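Phosphoglycerate oxidoreductase (Rhizobium etli, PDB 4HY3) probably acts as an NAD(P)-dependent oxidoreductase of the D-isomer specific 2-hydroxyacid dehydrogenase family, perhaps reducing glyoxylate or hydroxypyruvate. Local coordinates at residues E36-S39 and L40-F44; A67-D71 and D72-R76; A278-S282 and G283-A287. One frame throughout, in Å; residues are numbered along the deposited sequence.

Interaction 1 (E36-S39 and L40-F44)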
loop_
_atom_site.group_PDB
_atom_site.type_symbol
_atom_site.label_atom_id
_atom_site.label_comp_id
_atom_site.label_asym_id
_atom_site.label_seq_id
_atom_site.Cartn_x
_atom_site.Cartn_y
_atom_site.Cartn_z
ATOM N N GLU A 36 16.484 27.159 23.483
ATOM C CA GLU A 36 15.889 28.470 23.182
ATOM C C GLU A 36 15.987 28.821 21.715
ATOM O O GLU A 36 17.029 28.625 21.120
ATOM C CB GLU A 36 16.689 29.480 23.962
ATOM C CG GLU A 36 17.703 28.787 24.866
ATOM C CD GLU A 36 17.152 28.352 26.224
ATOM O OE1 GLU A 36 15.948 28.528 26.470
ATOM O OE2 GLU A 36 17.933 27.823 27.056
ATOM N N PRO A 37 14.916 29.341 21.099
ATOM C CA PRO A 37 13.578 29.728 21.550
ATOM C C PRO A 37 12.650 28.518 21.762
ATOM O O PRO A 37 11.468 28.695 21.918
ATOM C CB PRO A 37 13.063 30.525 20.340
ATOM C CG PRO A 37 13.593 29.754 19.171
ATOM C CD PRO A 37 15.010 29.407 19.613
ATOM N N ARG A 38 13.170 27.302 21.705
ATOM C CA ARG A 38 12.383 26.135 22.052
ATOM C C ARG A 38 12.669 25.867 23.518
ATOM O O ARG A 38 13.500 26.586 24.100
ATOM C CB ARG A 38 12.825 24.963 21.209
ATOM C CG ARG A 38 12.606 25.190 19.723
ATOM C CD ARG A 38 11.247 24.682 19.281
ATOM N NE ARG A 38 10.594 25.634 18.379
ATOM C CZ ARG A 38 10.843 25.772 17.074
ATOM N NH1 ARG A 38 11.758 25.029 16.456
ATOM N NH2 ARG A 38 10.161 26.667 16.387
ATOM N N SER A 39 11.998 24.884 24.125
ATOM C CA SER A 39 12.327 24.497 25.496
ATOM C C SER A 39 12.056 23.026 25.767
ATOM O O SER A 39 11.148 22.436 25.190
ATOM C CB SER A 39 11.503 25.306 26.486
ATOM O OG SER A 39 10.163 24.806 26.528
ATOM N N LEU A 40 12.794 22.459 26.716
ATOM C CA LEU A 40 12.480 21.122 27.219
ATOM C C LEU A 40 10.995 20.861 27.488
ATOM O O LEU A 40 10.439 19.845 27.034
ATOM C CB LEU A 40 13.315 20.813 28.456
ATOM C CG LEU A 40 14.801 20.860 28.148
ATOM C CD1 LEU A 40 15.611 20.502 29.381
ATOM C CD2 LEU A 40 15.125 19.948 26.974
ATOM N N ASP A 41 10.349 21.776 28.222
ATOM C CA ASP A 41 8.916 21.637 28.542
ATOM C C ASP A 41 8.061 21.424 27.303
ATOM O O ASP A 41 7.202 20.566 27.327
ATOM C CB ASP A 41 8.426 22.804 29.367
ATOM C CG ASP A 41 8.846 22.691 30.812
ATOM O OD1 ASP A 41 8.375 21.770 31.492
ATOM O OD2 ASP A 41 9.658 23.497 31.292
ATOM N N LEU A 42 8.354 22.171 26.228
ATOM C CA LEU A 42 7.656 22.097 24.937
ATOM C C LEU A 42 7.953 20.878 24.070
ATOM O O LEU A 42 7.043 20.367 23.377
ATOM C CB LEU A 42 7.915 23.364 24.078
ATOM C CG LEU A 42 7.259 23.478 22.672
ATOM C CD1 LEU A 42 5.732 23.461 22.724
ATOM C CD2 LEU A 42 7.741 24.686 21.902
ATOM N N ILE A 43 9.201 20.433 24.081
ATOM C CA ILE A 43 9.622 19.396 23.153
ATOM C C ILE A 43 9.673 17.967 23.738
ATOM O O ILE A 43 10.007 16.998 23.052
ATOM C CB ILE A 43 10.917 19.789 22.405
ATOM C CG1 ILE A 43 12.128 19.931 23.370
ATOM C CG2 ILE A 43 10.679 21.086 21.654
ATOM C CD1 ILE A 43 13.519 19.772 22.741
ATOM N N PHE A 44 9.277 17.808 24.986
ATOM C CA PHE A 44 9.322 16.475 25.578
ATOM C C PHE A 44 7.994 16.091 26.216
ATOM O O PHE A 44 7.570 16.743 27.170
ATOM C CB PHE A 44 10.454 16.438 26.611
ATOM C CG PHE A 44 11.811 16.274 25.997
ATOM C CD1 PHE A 44 12.307 14.995 25.667
ATOM C CD2 PHE A 44 12.587 17.360 25.714
ATOM C CE1 PHE A 44 13.560 14.823 25.099
ATOM C CE2 PHE A 44 13.848 17.174 25.136
ATOM C CZ PHE A 44 14.328 15.915 24.825
#
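S39 holds the first turn of helix 40-43 at two points, L42 N and I43 N. The evidence that it is the N-cap lies in the side-chain bond: S39 OG accepts from L42 N at 3.2 Å, with an N-H...O angle of 159°. A chi1 of 76° sets the hydroxyl between the residue's own N and carbonyl carbon, and from there it reaches over the start of the helix to L42 N. The second grip is main-chain: I43 N donates to S39 O at 3.0 Å, arriving nearly in line with the C=O bond (167° at the oxygen). L42 CB lies beside the hydroxyl, 3.6 Å from S39 OG.

R38 adds a looser apolar edge. Its CD lies 4.3 Å from I43 CG2 and 4.4 Å from L42 CD2, while its guanidinium is directed elsewhere, NH1 donating to V103 O. On the helix itself, D41 OD1 forms a salt bridge with R49, and L42 O accepts from K324 NZ, whose charge would probably suit the carbonyl end of this short helix.

The turn opens helix 40-43 after the loop that leaves strand 30-34. L40 packs on strand 57-60 and on R49 of helix 46-55, whereas L42 leans on F323 and I43 on M326, both of helix 320-338.

Interaction 2 (A67-D71 and D72-R76)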
loop_
_atom_site.group_PDB
_atom_site.type_symbol
_atom_site.label_atom_id
_atom_site.label_comp_id
_atom_site.label_asym_id
_atom_site.label_seq_id
_atom_site.Cartn_x
_atom_site.Cartn_y
_atom_site.Cartn_z
ATOM N N ALA A 67 30.194 29.143 27.183
ATOM C CA ALA A 67 31.568 29.162 27.660
ATOM C C ALA A 67 31.606 29.292 29.172
ATOM O O ALA A 67 32.572 28.882 29.803
ATOM C CB ALA A 67 32.334 30.290 26.995
ATOM N N GLY A 68 30.522 29.833 29.739
ATOM C CA GLY A 68 30.439 30.140 31.159
ATOM C C GLY A 68 30.314 28.930 32.045
ATOM O O GLY A 68 30.552 29.014 33.247
ATOM N N LEU A 69 29.923 27.802 31.464
ATOM C CA LEU A 69 29.687 26.564 32.222
ATOM C C LEU A 69 30.912 26.056 32.976
ATOM O O LEU A 69 32.044 26.508 32.759
ATOM C CB LEU A 69 29.231 25.471 31.240
ATOM C CG LEU A 69 27.755 25.119 31.028
ATOM C CD1 LEU A 69 26.816 26.069 31.741
ATOM C CD2 LEU A 69 27.429 25.022 29.545
ATOM N N GLY A 70 30.697 25.073 33.843
ATOM C CA GLY A 70 31.829 24.361 34.457
ATOM C C GLY A 70 32.864 23.927 33.424
ATOM O O GLY A 70 32.533 23.339 32.397
ATOM N N ASP A 71 34.124 24.239 33.674
ATOM C CA ASP A 71 35.217 23.638 32.907
ATOM C C ASP A 71 35.206 22.114 33.113
ATOM O O ASP A 71 35.716 21.353 32.285
ATOM C CB ASP A 71 36.544 24.237 33.360
ATOM C CG ASP A 71 37.609 24.164 32.295
ATOM O OD1 ASP A 71 38.581 23.413 32.522
ATOM O OD2 ASP A 71 37.479 24.855 31.249
ATOM N N ASP A 72 34.611 21.688 34.229
ATOM C CA ASP A 72 34.213 20.304 34.439
ATOM C C ASP A 72 33.045 19.890 33.540
ATOM O O ASP A 72 33.096 18.830 32.905
ATOM C CB ASP A 72 33.801 20.082 35.891
ATOM C CG ASP A 72 33.180 18.705 36.123
ATOM O OD1 ASP A 72 33.584 17.725 35.458
ATOM O OD2 ASP A 72 32.277 18.593 36.977
ATOM N N ILE A 73 31.979 20.697 33.529
ATOM C CA ILE A 73 30.787 20.390 32.720
ATOM C C ILE A 73 31.219 20.231 31.250
ATOM O O ILE A 73 30.931 19.224 30.625
ATOM C CB ILE A 73 29.623 21.405 32.961
ATOM C CG1 ILE A 73 28.831 21.021 34.219
ATOM C CG2 ILE A 73 28.648 21.472 31.791
ATOM C CD1 ILE A 73 28.121 22.179 34.899
ATOM N N LEU A 74 31.991 21.180 30.736
ATOM C CA LEU A 74 32.428 21.149 29.340
ATOM C C LEU A 74 33.317 19.956 28.978
ATOM O O LEU A 74 33.405 19.566 27.818
ATOM C CB LEU A 74 33.126 22.457 29.009
ATOM C CG LEU A 74 32.140 23.609 29.116
ATOM C CD1 LEU A 74 32.849 24.933 29.354
ATOM C CD2 LEU A 74 31.272 23.651 27.869
ATOM N N GLY A 75 33.975 19.383 29.977
ATOM C CA GLY A 75 34.902 18.295 29.742
ATOM C C GLY A 75 34.202 17.009 29.392
ATOM O O GLY A 75 34.741 16.192 28.633
ATOM N N ARG A 76 32.990 16.850 29.934
ATOM C CA ARG A 76 32.222 15.617 29.847
ATOM C C ARG A 76 31.022 15.654 28.860
ATOM O O ARG A 76 30.459 14.608 28.525
ATOM C CB ARG A 76 31.704 15.280 31.233
ATOM C CG ARG A 76 32.773 14.993 32.274
ATOM C CD ARG A 76 32.343 15.382 33.694
ATOM N NE ARG A 76 30.916 15.188 33.938
ATOM C CZ ARG A 76 30.208 15.881 34.832
ATOM N NH1 ARG A 76 30.799 16.801 35.588
ATOM N NH2 ARG A 76 28.901 15.653 34.979
#
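L74 folds back over the turn that precedes it, and its contacts with L69 and G70 define the packing here. Its CG lies 4.1 Å from L69 CB, and its CD1 is 3.8 Å from the carbonyl oxygen L69 O. A chi1 of -64°, with CG beside the backbone N, keeps the branch on the same side as that N-H, which donates to G70 O at 2.8 Å and 171°. Side chain and amide of L74 therefore close on the same short piece of chain. With an alanine in its place, L69 CB would probably lose its contact with the leucine and be left with I73, and a gap would be likely to open toward I66 and M94, which the leucine also touches.

L69 has a second apolar partner in I73: CG meets CG2 at 3.8 Å, and the two side chains cross at about a right angle. L69 also touches I32 of strand 30-34. The bond from L74 N to G70 O is an i to i-4 bond that leads into the weakly bonded helix at about 73-76, which delivers the chain from strand 57-60 to strand 77-82 of the parallel part of the mixed sheet.

D71 meets the helix start mainly through its backbone and CB; its carboxylate turns elsewhere, OD2 forming a salt bridge with R93. The next residue, D72, pairs with R76 four places on. R76 NH1 donates to D72 OD1 at 2.9 Å, on the syn side but 34° out of the carboxylate plane, and also lies 2.7 Å from D72 OD2. R76 NH2 has its own salt bridge, to E57 at the start of strand 57-60.

Interaction 3 (A278-S282 and G283-A287)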
loop_
_atom_site.group_PDB
_atom_site.type_symbol
_atom_site.label_atom_id
_atom_site.label_comp_id
_atom_site.label_asym_id
_atom_site.label_seq_id
_atom_site.Cartn_x
_atom_site.Cartn_y
_atom_site.Cartn_z
ATOM N N ALA A 278 -5.035 38.223 -8.542
ATOM C CA ALA A 278 -5.569 38.567 -9.843
ATOM C C ALA A 278 -6.219 37.363 -10.529
ATOM O O ALA A 278 -7.356 37.469 -11.001
ATOM C CB ALA A 278 -4.485 39.177 -10.714
ATOM N N ALA A 279 -5.513 36.225 -10.555
ATOM C CA ALA A 279 -6.026 34.988 -11.173
ATOM C C ALA A 279 -7.226 34.410 -10.431
ATOM O O ALA A 279 -8.019 33.655 -11.015
ATOM C CB ALA A 279 -4.932 33.948 -11.294
ATOM N N VAL A 280 -7.372 34.776 -9.159
ATOM C CA VAL A 280 -8.515 34.291 -8.388
ATOM C C VAL A 280 -9.787 35.107 -8.633
ATOM O O VAL A 280 -10.827 34.527 -8.924
ATOM C CB VAL A 280 -8.262 34.192 -6.857
ATOM C CG1 VAL A 280 -9.190 33.142 -6.248
ATOM C CG2 VAL A 280 -6.807 33.880 -6.523
ATOM N N SER A 281 -9.721 36.432 -8.483
ATOM C CA SER A 281 -10.896 37.279 -8.749
ATOM C C SER A 281 -11.338 37.070 -10.189
ATOM O O SER A 281 -12.519 36.786 -10.444
ATOM C CB SER A 281 -10.599 38.751 -8.498
ATOM O OG SER A 281 -9.356 39.076 -9.088
ATOM N N SER A 282 -10.380 37.159 -11.116
ATOM C CA SER A 282 -10.627 36.836 -12.526
ATOM C C SER A 282 -11.430 35.566 -12.578
ATOM O O SER A 282 -12.197 35.326 -13.500
ATOM C CB SER A 282 -9.318 36.633 -13.302
ATOM O OG SER A 282 -8.829 35.301 -13.194
ATOM N N GLY A 283 -11.235 34.745 -11.560
ATOM C CA GLY A 283 -11.969 33.509 -11.436
ATOM C C GLY A 283 -11.358 32.453 -12.310
ATOM O O GLY A 283 -12.055 31.519 -12.698
ATOM N N HIS A 284 -10.068 32.597 -12.624
ATOM C CA HIS A 284 -9.393 31.565 -13.407
ATOM C C HIS A 284 -9.229 30.351 -12.559
ATOM O O HIS A 284 -10.001 29.397 -12.712
ATOM C CB HIS A 284 -8.046 32.010 -13.978
ATOM C CG HIS A 284 -7.464 31.026 -14.971
ATOM N ND1 HIS A 284 -6.167 30.672 -14.966
ATOM C CD2 HIS A 284 -8.059 30.315 -16.022
ATOM C CE1 HIS A 284 -5.926 29.782 -15.968
ATOM N NE2 HIS A 284 -7.086 29.563 -16.609
ATOM N N ILE A 285 -8.238 30.398 -11.660
ATOM C CA ILE A 285 -7.967 29.342 -10.687
ATOM C C ILE A 285 -8.683 29.624 -9.378
ATOM O O ILE A 285 -9.175 30.736 -9.136
ATOM C CB ILE A 285 -6.457 29.183 -10.369
ATOM C CG1 ILE A 285 -5.767 30.535 -10.176
ATOM C CG2 ILE A 285 -5.742 28.412 -11.458
ATOM C CD1 ILE A 285 -5.706 31.019 -8.740
ATOM N N VAL A 286 -8.712 28.596 -8.533
ATOM C CA VAL A 286 -9.156 28.706 -7.144
ATOM C C VAL A 286 -7.961 28.406 -6.204
ATOM O O VAL A 286 -7.034 27.688 -6.590
ATOM C CB VAL A 286 -10.370 27.780 -6.934
ATOM C CG1 VAL A 286 -9.939 26.347 -6.612
ATOM C CG2 VAL A 286 -11.323 28.367 -5.905
ATOM N N ALA A 287 -7.939 28.963 -4.999
ATOM C CA ALA A 287 -6.719 28.818 -4.161
ATOM C C ALA A 287 -6.818 28.796 -2.596
ATOM O O ALA A 287 -7.845 29.107 -2.005
ATOM C CB ALA A 287 -5.658 29.816 -4.613
#
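A279 and H284 define the backbone bonding at the end of helix 273-281. H284 N donates to A279 O at 2.8 Å, nearly in line with the carbonyl (165° at the oxygen), and I285 N adds a weak bond to the same atom at 3.3 Å. G283 N makes a weak bond to V280 O, although its modelled place is less certain. With G283 at a phi of 81°, a conformation that favours glycine, the pair H284 N to A279 O and G283 N to V280 O fits a Schellman motif with G283 as C-prime. It ends the helix of the beta-alpha-beta unit 261-264, 273-281, 286-289 within the NAD-binding domain.

Among side-chain polar groups, S282 OG donates back to A279 O at 2.8 Å. It arrives above the carbonyl plane, 55° out of it, so this oxygen receives the hydroxyl from a different direction than H284 N.

Apolar contact comes from I285. Its CG1 rests 3.7 Å from A279 CB, and its CD1 reaches V280 CG2 at 3.8 Å, where the two side chains cross at about a right angle. Further along, I285 touches A260 and V280 touches L306, while V286 has backbone bonds with A260 and F262, and A287 with G308 and I310.

In the fold
Interactions 1 and 2 share the domain built on the mixed sheet, their centres about 22 Å apart; interaction 1 packs on strand 57-60, interaction 2 on strand 30-34 with a salt bridge to E57 of 57-60. Interaction 3 belongs to the NAD-binding domain, on the opposite side of the chain's centre, with its centre about 59 Å from that of interaction 2. Burial differs as well: 36-44 and 278-287 are partly buried, whereas 67-76 is a surface contact. Salt bridges reach out from both 36-44, to R49, and 67-76, to R93 and E57. Interaction 1 caps a helix with a serine hydroxyl, interaction 2 leads into a weak one with a main-chain bond and leucine packing, and interaction 3 ends one at a glycine.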